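Local coordinates for protein 2-dehydropantoate 2-reductase (Enterococcus faecium, PDB 3WFI) that acts as an NAD(H)-dependent D-mandelate dehydrogenase of the ketopantoate reductase family, with a Rossmann-fold coenzyme domain joined to a helical domain, at residues V60-V65 / E84-D89; T78-L83 / L271-Y276; D264-H269 / D307-K312. One frame throughout, in Å; residues are numbered along the deposited sequence.

Contact 1 of 3, residues V60-V65 / E84-D89; sequences VLQSEV and EKMLQD
Gln62 reaches across to helix 80-90 and hands its amide to Asp89: NE2 of Gln62 donates to OD2 of Asp89 over 2.8 Å, and the bond is fairly straight at 158°. The acceptor lies nearly in the amide plane, but the carboxylate is met on its anti side and a little out of its own plane, the two flat groups standing 74° apart. Gln62 gets there with an unusual first torsion (chi1 93°) followed by an extended chain, which carries CG past the same OD2 of Asp89 at 3.2 Å. Behind it, the backbone O of Gln62 rests against CB of Asp89, also 3.2 Å away. Gln62 and Ser63 are the two middle residues of a type I turn from Leu61 to Glu64, at the end of the edge strand 59-61 in the parallel part of the Rossmann sheet. Gln62 is also backbone-bonded to Asp30, an NAD(+)-binding residue at the end of the adjoining strand 25-30. Over one face of that amide, at its OE1 end, Met86, bent at chi2 and chi3, sets its methyl CE 3.4 Å from OE1 of Gln62, while touching Ile29 of that strand. Lys85 draws loosely on the carboxylate, its NZ forming a long salt bridge of 3.7 Å to OD1 of Asp89. Lower down, CG2 of Val65 packs 3.4 Å from the carbonyl O of Asp89.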
loop_
_atom_site.group_PDB
_atom_site.type_symbol
_atom_site.label_atom_id
_atom_site.label_comp_id
_atom_site.label_asym_id
_atom_site.label_seq_id
_atom_site.Cartn_x
_atom_site.Cartn_y
_atom_site.Cartn_z
ATOM N N VAL B 60 -20.127 4.057 -38.306
ATOM C CA VAL B 60 -18.744 3.952 -38.740
ATOM C C VAL B 60 -17.903 3.247 -37.679
ATOM O O VAL B 60 -18.148 3.391 -36.472
ATOM C CB VAL B 60 -18.138 5.334 -39.044
ATOM C CG1 VAL B 60 -18.654 5.846 -40.379
ATOM C CG2 VAL B 60 -18.461 6.333 -37.946
ATOM N N LEU B 61 -16.936 2.464 -38.144
ATOM C CA LEU B 61 -15.841 2.005 -37.291
ATOM C C LEU B 61 -15.176 3.229 -36.686
ATOM O O LEU B 61 -14.971 4.225 -37.366
ATOM C CB LEU B 61 -14.774 1.221 -38.087
ATOM C CG LEU B 61 -14.521 -0.263 -37.779
ATOM C CD1 LEU B 61 -13.324 -0.737 -38.593
ATOM C CD2 LEU B 61 -14.296 -0.504 -36.293
ATOM N N GLN B 62 -14.801 3.140 -35.421
ATOM C CA GLN B 62 -14.295 4.317 -34.715
ATOM C C GLN B 62 -13.053 4.976 -35.324
ATOM O O GLN B 62 -12.884 6.189 -35.246
ATOM C CB GLN B 62 -14.122 4.017 -33.225
ATOM C CG GLN B 62 -12.764 3.537 -32.786
ATOM C CD GLN B 62 -12.726 3.256 -31.294
ATOM O OE1 GLN B 62 -13.588 2.567 -30.767
ATOM N NE2 GLN B 62 -11.730 3.806 -30.605
ATOM N N SER B 63 -12.238 4.167 -35.985
ATOM C CA SER B 63 -11.048 4.635 -36.679
ATOM C C SER B 63 -11.304 5.142 -38.100
ATOM O O SER B 63 -10.355 5.495 -38.802
ATOM C CB SER B 63 -10.031 3.495 -36.738
ATOM O OG SER B 63 -10.586 2.370 -37.394
ATOM N N GLU B 64 -12.575 5.191 -38.515
ATOM C CA GLU B 64 -12.941 5.518 -39.887
ATOM C C GLU B 64 -14.047 6.583 -39.954
ATOM O O GLU B 64 -15.044 6.395 -40.645
ATOM C CB GLU B 64 -13.344 4.225 -40.624
ATOM C CG GLU B 64 -12.214 3.193 -40.683
ATOM C CD GLU B 64 -12.585 1.900 -41.390
ATOM O OE1 GLU B 64 -13.791 1.656 -41.627
ATOM O OE2 GLU B 64 -11.660 1.114 -41.704
ATOM N N VAL B 65 -13.849 7.706 -39.250
ATOM C CA VAL B 65 -14.848 8.785 -39.194
ATOM C C VAL B 65 -14.604 9.998 -40.116
ATOM O O VAL B 65 -15.321 10.993 -40.012
ATOM C CB VAL B 65 -14.988 9.377 -37.766
ATOM C CG1 VAL B 65 -15.226 8.300 -36.716
ATOM C CG2 VAL B 65 -13.763 10.202 -37.423
ATOM N N GLU B 84 -10.091 7.553 -23.971
ATOM C CA GLU B 84 -9.171 8.499 -24.580
ATOM C C GLU B 84 -8.917 8.127 -26.031
ATOM O O GLU B 84 -8.874 8.996 -26.896
ATOM C CB GLU B 84 -7.866 8.606 -23.790
ATOM C CG GLU B 84 -6.888 9.591 -24.409
ATOM C CD GLU B 84 -5.953 10.192 -23.392
ATOM O OE1 GLU B 84 -5.617 11.389 -23.524
ATOM O OE2 GLU B 84 -5.574 9.465 -22.450
ATOM N N LYS B 85 -8.779 6.835 -26.298
ATOM C CA LYS B 85 -8.632 6.340 -27.661
ATOM C C LYS B 85 -9.862 6.650 -28.547
ATOM O O LYS B 85 -9.705 7.085 -29.690
ATOM C CB LYS B 85 -8.346 4.834 -27.623
ATOM C CG LYS B 85 -8.217 4.171 -28.979
ATOM C CD LYS B 85 -7.201 4.899 -29.816
ATOM C CE LYS B 85 -6.870 4.151 -31.086
ATOM N NZ LYS B 85 -5.639 4.727 -31.689
ATOM N N MET B 86 -11.068 6.419 -28.022
ATOM C CA MET B 86 -12.302 6.767 -28.729
ATOM C C MET B 86 -12.286 8.254 -29.106
ATOM O O MET B 86 -12.485 8.617 -30.270
ATOM C CB MET B 86 -13.532 6.438 -27.875
ATOM C CG MET B 86 -14.870 6.927 -28.433
ATOM S SD MET B 86 -15.317 6.186 -30.021
ATOM C CE MET B 86 -16.019 4.634 -29.462
ATOM N N LEU B 87 -12.015 9.110 -28.136
ATOM C CA LEU B 87 -11.967 10.555 -28.387
ATOM C C LEU B 87 -10.925 10.918 -29.428
ATOM O O LEU B 87 -11.211 11.711 -30.325
ATOM C CB LEU B 87 -11.713 11.329 -27.091
ATOM C CG LEU B 87 -12.911 11.293 -26.131
ATOM C CD1 LEU B 87 -12.512 11.831 -24.763
ATOM C CD2 LEU B 87 -14.081 12.069 -26.697
ATOM N N GLN B 88 -9.730 10.331 -29.317
ATOM C CA GLN B 88 -8.671 10.541 -30.298
ATOM C C GLN B 88 -9.163 10.165 -31.687
ATOM O O GLN B 88 -8.971 10.908 -32.634
ATOM C CB GLN B 88 -7.410 9.712 -29.957
ATOM C CG GLN B 88 -6.539 10.319 -28.858
ATOM C CD GLN B 88 -5.446 9.370 -28.350
ATOM O OE1 GLN B 88 -5.337 8.222 -28.789
ATOM N NE2 GLN B 88 -4.649 9.849 -27.399
ATOM N N ASP B 89 -9.798 9.004 -31.791
ATOM C CA ASP B 89 -10.329 8.532 -33.067
ATOM C C ASP B 89 -11.455 9.387 -33.652
ATOM O O ASP B 89 -11.575 9.475 -34.865
ATOM C CB ASP B 89 -10.832 7.093 -32.938
ATOM C CG ASP B 89 -9.702 6.081 -32.890
ATOM O OD1 ASP B 89 -8.573 6.428 -33.281
ATOM O OD2 ASP B 89 -9.951 4.941 -32.459
#

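Contact 2 of 3, residues T78-L83 / L271-Y276; sequences TKAMQL and LTEIDY
The first turn of helix 80-90 faces the bend 271-276, which ends in a short 3-10 turn, with the CA atoms of Ala80 and Tyr276 6.6 Å apart and those of Met81 and Glu273 7.0 Å apart. The tyrosine ring lies against that helical turn: CB of Ala80 sits 3.6 Å from CG of Tyr276, and the peptide between Ala80 and Met81 covers one ring face, with C of Ala80 over the ring centre. Met81 crosses the ring at about a right angle, its CG 3.5 Å from CE2 of Tyr276. Here the Rossmann domain meets the C-terminal helical domain, at the cleft where the coenzyme binds: Lys79 and Gln82 on one side and Glu273 on the other are NAD(+)-binding residues. Farther along, Met81 runs straight through chi2 to put SD 3.7 Å from the carbonyl O of Thr272, and the bend at chi3 then turns the methyl CE towards CB of Leu271. One water links the two domains, accepting from N of Met81 at 3.1 Å and donating to OE2 of Glu273 at 2.7 Å. Glu273 extends its chain beyond CG to meet it. Thr272 turns the other way, its OG1 hydrogen-bonded to Glu306 of helix 293-308.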
loop_
_atom_site.group_PDB
_atom_site.type_symbol
_atom_site.label_atom_id
_atom_site.label_comp_id
_atom_site.label_asym_id
_atom_site.label_seq_id
_atom_site.Cartn_x
_atom_site.Cartn_y
_atom_site.Cartn_z
ATOM N N THR B 78 -18.488 4.562 -23.613
ATOM C CA THR B 78 -17.225 3.841 -23.753
ATOM C C THR B 78 -16.612 3.647 -22.370
ATOM O O THR B 78 -16.538 4.597 -21.597
ATOM C CB THR B 78 -16.224 4.639 -24.617
ATOM O OG1 THR B 78 -16.712 4.749 -25.956
ATOM C CG2 THR B 78 -14.880 3.955 -24.665
ATOM N N LYS B 79 -16.134 2.442 -22.078
ATOM C CA LYS B 79 -15.438 2.195 -20.808
ATOM C C LYS B 79 -14.235 3.119 -20.625
ATOM O O LYS B 79 -13.615 3.558 -21.597
ATOM C CB LYS B 79 -14.990 0.732 -20.708
ATOM C CG LYS B 79 -16.148 -0.237 -20.570
ATOM C CD LYS B 79 -15.717 -1.690 -20.800
ATOM C CE LYS B 79 -16.380 -2.621 -19.804
ATOM N NZ LYS B 79 -15.835 -4.006 -19.832
ATOM N N ALA B 80 -13.915 3.405 -19.364
ATOM C CA ALA B 80 -12.807 4.300 -19.006
ATOM C C ALA B 80 -11.533 3.981 -19.790
ATOM O O ALA B 80 -10.914 4.876 -20.365
ATOM C CB ALA B 80 -12.528 4.225 -17.509
ATOM N N MET B 81 -11.175 2.701 -19.840
ATOM C CA MET B 81 -9.906 2.277 -20.445
ATOM C C MET B 81 -9.871 2.470 -21.969
ATOM O O MET B 81 -8.794 2.463 -22.570
ATOM C CB MET B 81 -9.570 0.818 -20.060
ATOM C CG MET B 81 -9.186 0.637 -18.586
ATOM S SD MET B 81 -8.830 -1.037 -17.992
ATOM C CE MET B 81 -7.300 -1.385 -18.850
ATOM N N GLN B 82 -11.036 2.674 -22.582
ATOM C CA GLN B 82 -11.119 2.905 -24.023
ATOM C C GLN B 82 -11.491 4.358 -24.399
ATOM O O GLN B 82 -11.506 4.697 -25.572
ATOM C CB GLN B 82 -12.121 1.925 -24.620
ATOM C CG GLN B 82 -11.738 0.458 -24.447
ATOM C CD GLN B 82 -12.891 -0.490 -24.717
ATOM O OE1 GLN B 82 -14.033 -0.235 -24.315
ATOM N NE2 GLN B 82 -12.603 -1.595 -25.406
ATOM N N LEU B 83 -11.740 5.215 -23.407
ATOM C CA LEU B 83 -12.297 6.558 -23.642
ATOM C C LEU B 83 -11.354 7.494 -24.390
ATOM O O LEU B 83 -11.766 8.183 -25.318
ATOM C CB LEU B 83 -12.709 7.228 -22.316
ATOM C CG LEU B 83 -13.210 8.685 -22.419
ATOM C CD1 LEU B 83 -14.474 8.784 -23.265
ATOM C CD2 LEU B 83 -13.447 9.282 -21.037
ATOM N N LEU B 271 -6.176 -6.815 -16.433
ATOM C CA LEU B 271 -5.794 -5.518 -15.905
ATOM C C LEU B 271 -6.983 -4.834 -15.237
ATOM O O LEU B 271 -8.131 -4.970 -15.685
ATOM C CB LEU B 271 -5.233 -4.619 -17.015
ATOM C CG LEU B 271 -3.856 -5.020 -17.539
ATOM C CD1 LEU B 271 -3.518 -4.270 -18.825
ATOM C CD2 LEU B 271 -2.772 -4.767 -16.494
ATOM N N THR B 272 -6.701 -4.098 -14.170
ATOM C CA THR B 272 -7.721 -3.381 -13.432
ATOM C C THR B 272 -7.914 -1.963 -13.962
ATOM O O THR B 272 -7.098 -1.447 -14.715
ATOM C CB THR B 272 -7.366 -3.300 -11.926
ATOM O OG1 THR B 272 -6.245 -2.425 -11.740
ATOM C CG2 THR B 272 -7.038 -4.696 -11.355
ATOM N N GLU B 273 -9.012 -1.348 -13.536
ATOM C CA GLU B 273 -9.311 0.046 -13.818
ATOM C C GLU B 273 -8.711 0.995 -12.784
ATOM O O GLU B 273 -9.151 2.137 -12.686
ATOM C CB GLU B 273 -10.814 0.266 -13.804
ATOM C CG GLU B 273 -11.532 -0.468 -14.897
ATOM C CD GLU B 273 -12.968 -0.004 -15.003
ATOM O OE1 GLU B 273 -13.599 0.168 -13.932
ATOM O OE2 GLU B 273 -13.421 0.226 -16.138
ATOM N N ILE B 274 -7.692 0.544 -12.051
ATOM C CA ILE B 274 -7.134 1.334 -10.949
ATOM C C ILE B 274 -6.707 2.754 -11.391
ATOM O O ILE B 274 -6.905 3.727 -10.645
ATOM C CB ILE B 274 -5.992 0.571 -10.233
ATOM C CG1 ILE B 274 -5.601 1.253 -8.922
ATOM C CG2 ILE B 274 -4.780 0.426 -11.132
ATOM C CD1 ILE B 274 -6.622 1.133 -7.818
ATOM N N ASP B 275 -6.175 2.892 -12.605
ATOM C CA ASP B 275 -5.720 4.215 -13.070
ATOM C C ASP B 275 -6.870 5.203 -13.266
ATOM O O ASP B 275 -6.631 6.410 -13.324
ATOM C CB ASP B 275 -4.895 4.129 -14.356
ATOM C CG ASP B 275 -3.574 3.436 -14.165
ATOM O OD1 ASP B 275 -2.917 3.622 -13.108
ATOM O OD2 ASP B 275 -3.160 2.702 -15.081
ATOM N N TYR B 276 -8.104 4.690 -13.354
ATOM C CA TYR B 276 -9.291 5.515 -13.553
ATOM C C TYR B 276 -10.087 5.699 -12.278
ATOM O O TYR B 276 -11.117 6.381 -12.281
ATOM C CB TYR B 276 -10.160 4.912 -14.662
ATOM C CG TYR B 276 -9.344 4.821 -15.912
ATOM C CD1 TYR B 276 -9.210 5.915 -16.748
ATOM C CD2 TYR B 276 -8.608 3.679 -16.200
ATOM C CE1 TYR B 276 -8.412 5.856 -17.875
ATOM C CE2 TYR B 276 -7.800 3.608 -17.325
ATOM C CZ TYR B 276 -7.704 4.706 -18.154
ATOM O OH TYR B 276 -6.903 4.651 -19.277
HETATM O O HOH W 1 -12.304 0.165 -18.545
#

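Contact 3 of 3, residues D264-H269 / D307-K312; sequences DLIKNH and DSLNVK
Leu309 and Val311, from the tail that ends the chain, close against Leu265 and His269 at the end of helix 260-267. The tight part lies around Val311, whose CG2 is 3.5 Å from the carbonyl O of His269 and 3.9 Å from CB of the same residue. Next to it, CD1 of Leu265 meets CD1 of Leu309 at 3.9 Å; with CG of Leu265 anti to its own N (chi1 -176°), the leucine tip swings towards the tail and also touches CG2 of Val311. Helix 293-308 ends in a Schellman motif with Asn310 as the C-prime residue, N of Asn310 bonding to O of Asp307 over 2.9 Å. That reversal turns Val311 back towards the end of helix 260-267. The outer side is looser: CD1 of Ile266 stands 4.2 Å from CD1 of Leu309, and the exposed His269 ring approaches that methyl obliquely, with CD2 of His269 4.3 Å away. Nearby, Asp307 turns from the pair to hydrogen-bond Ser212 of the second subunit. Between the two segments the attachment is apolar, methyl against methyl and methyl against backbone, so the tail is held by close fit and the burial of Leu265 and Val311 instead of by directed polar bonds.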
loop_
_atom_site.group_PDB
_atom_site.type_symbol
_atom_site.label_atom_id
_atom_site.label_comp_id
_atom_site.label_asym_id
_atom_site.label_seq_id
_atom_site.Cartn_x
_atom_site.Cartn_y
_atom_site.Cartn_z
ATOM N N ASP B 264 -11.702 -8.871 -11.602
ATOM C CA ASP B 264 -10.862 -8.593 -12.767
ATOM C C ASP B 264 -9.471 -9.216 -12.629
ATOM O O ASP B 264 -9.020 -9.965 -13.491
ATOM C CB ASP B 264 -10.702 -7.087 -12.981
ATOM C CG ASP B 264 -11.973 -6.414 -13.497
ATOM O OD1 ASP B 264 -12.902 -7.124 -13.965
ATOM O OD2 ASP B 264 -12.014 -5.155 -13.459
ATOM N N LEU B 265 -8.800 -8.928 -11.525
ATOM C CA LEU B 265 -7.399 -9.297 -11.389
ATOM C C LEU B 265 -7.203 -10.723 -10.884
ATOM O O LEU B 265 -6.567 -11.531 -11.549
ATOM C CB LEU B 265 -6.670 -8.323 -10.459
ATOM C CG LEU B 265 -5.157 -8.547 -10.301
ATOM C CD1 LEU B 265 -4.479 -8.715 -11.645
ATOM C CD2 LEU B 265 -4.528 -7.394 -9.529
ATOM N N ILE B 266 -7.738 -11.011 -9.706
ATOM C CA ILE B 266 -7.443 -12.265 -9.012
ATOM C C ILE B 266 -8.108 -13.447 -9.720
ATOM O O ILE B 266 -7.484 -14.502 -9.886
ATOM C CB ILE B 266 -7.891 -12.223 -7.543
ATOM C CG1 ILE B 266 -7.267 -11.026 -6.809
ATOM C CG2 ILE B 266 -7.559 -13.536 -6.834
ATOM C CD1 ILE B 266 -5.758 -10.951 -6.869
ATOM N N LYS B 267 -9.347 -13.253 -10.170
ATOM C CA LYS B 267 -10.105 -14.311 -10.850
ATOM C C LYS B 267 -9.877 -14.367 -12.356
ATOM O O LYS B 267 -9.596 -15.438 -12.904
ATOM C CB LYS B 267 -11.606 -14.140 -10.615
ATOM C CG LYS B 267 -12.079 -14.384 -9.202
ATOM C CD LYS B 267 -13.595 -14.644 -9.217
ATOM C CE LYS B 267 -14.071 -15.628 -10.299
ATOM N NZ LYS B 267 -15.525 -15.959 -10.202
ATOM N N ASN B 268 -10.053 -13.237 -13.034
ATOM C CA ASN B 268 -10.024 -13.209 -14.499
ATOM C C ASN B 268 -8.635 -12.929 -15.087
ATOM O O ASN B 268 -8.462 -12.962 -16.311
ATOM C CB ASN B 268 -11.020 -12.176 -15.029
ATOM C CG ASN B 268 -12.454 -12.485 -14.636
ATOM O OD1 ASN B 268 -12.726 -13.442 -13.932
ATOM N ND2 ASN B 268 -13.380 -11.662 -15.101
ATOM N N HIS B 269 -7.663 -12.644 -14.219
ATOM C CA HIS B 269 -6.295 -12.287 -14.635
ATOM C C HIS B 269 -6.311 -11.222 -15.725
ATOM O O HIS B 269 -5.676 -11.355 -16.770
ATOM C CB HIS B 269 -5.462 -13.517 -15.022
ATOM C CG HIS B 269 -5.037 -14.347 -13.851
ATOM N ND1 HIS B 269 -4.823 -15.704 -13.943
ATOM C CD2 HIS B 269 -4.781 -14.012 -12.565
ATOM C CE1 HIS B 269 -4.450 -16.171 -12.763
ATOM N NE2 HIS B 269 -4.419 -15.165 -11.909
ATOM N N ASP B 307 1.459 -7.112 -12.065
ATOM C CA ASP B 307 2.736 -7.533 -12.604
ATOM C C ASP B 307 3.145 -8.899 -12.052
ATOM O O ASP B 307 3.587 -9.753 -12.802
ATOM C CB ASP B 307 3.821 -6.498 -12.312
ATOM C CG ASP B 307 3.581 -5.165 -13.029
ATOM O OD1 ASP B 307 2.839 -5.131 -14.029
ATOM O OD2 ASP B 307 4.175 -4.149 -12.614
ATOM N N SER B 308 2.961 -9.101 -10.754
ATOM C CA SER B 308 3.352 -10.351 -10.111
ATOM C C SER B 308 2.552 -11.554 -10.617
ATOM O O SER B 308 3.028 -12.685 -10.529
ATOM C CB SER B 308 3.231 -10.241 -8.584
ATOM O OG SER B 308 1.897 -10.383 -8.136
ATOM N N LEU B 309 1.344 -11.306 -11.115
ATOM C CA LEU B 309 0.507 -12.336 -11.734
ATOM C C LEU B 309 0.697 -12.424 -13.253
ATOM O O LEU B 309 -0.042 -13.135 -13.916
ATOM C CB LEU B 309 -0.962 -12.071 -11.403
ATOM C CG LEU B 309 -1.320 -12.137 -9.924
ATOM C CD1 LEU B 309 -2.717 -11.589 -9.695
ATOM C CD2 LEU B 309 -1.215 -13.566 -9.409
ATOM N N ASN B 310 1.682 -11.699 -13.793
ATOM C CA ASN B 310 1.931 -11.612 -15.230
ATOM C C ASN B 310 0.684 -11.134 -15.970
ATOM O O ASN B 310 0.287 -11.677 -16.996
ATOM C CB ASN B 310 2.465 -12.944 -15.818
ATOM C CG ASN B 310 3.447 -12.731 -16.974
ATOM O OD1 ASN B 310 3.224 -13.228 -18.078
ATOM N ND2 ASN B 310 4.548 -12.012 -16.722
ATOM N N VAL B 311 0.068 -10.100 -15.412
ATOM C CA VAL B 311 -1.023 -9.419 -16.062
ATOM C C VAL B 311 -0.496 -8.030 -16.415
ATOM O O VAL B 311 -0.424 -7.168 -15.535
ATOM C CB VAL B 311 -2.249 -9.356 -15.130
ATOM C CG1 VAL B 311 -3.338 -8.477 -15.718
ATOM C CG2 VAL B 311 -2.774 -10.765 -14.866
ATOM N N LYS B 312 -0.124 -7.822 -17.688
ATOM C CA LYS B 312 0.658 -6.631 -18.095
ATOM C C LYS B 312 0.171 -5.890 -19.347
ATOM O O LYS B 312 -0.744 -6.332 -20.009
ATOM C CB LYS B 312 2.132 -7.007 -18.273
ATOM C CG LYS B 312 2.742 -7.671 -17.045
ATOM C CD LYS B 312 4.224 -7.375 -16.903
ATOM C CE LYS B 312 4.857 -8.171 -15.771
ATOM N NZ LYS B 312 6.301 -7.833 -15.606
#

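From the N terminus, contact 1 comes first: 84-89 returns to 60-65 after a short excursion through strand 71-76, all within the Rossmann domain. Contact 2 opens at 78-83, before contact 1 has closed, and does not close until 271-276, some 190 residues later; the two therefore cross, sharing helix 80-90 and touching where CE of Met86 meets OG1 of Thr78. Contact 3 opens at 264-269, just ahead of that closure, and ends with the chain at 307-312, so it crosses contact 2 but follows contact 1 in series. Contacts 2 and 3 meet through Leu271 and Val311. Together they run from the sheet edge across the domain cleft to the C-terminal tail.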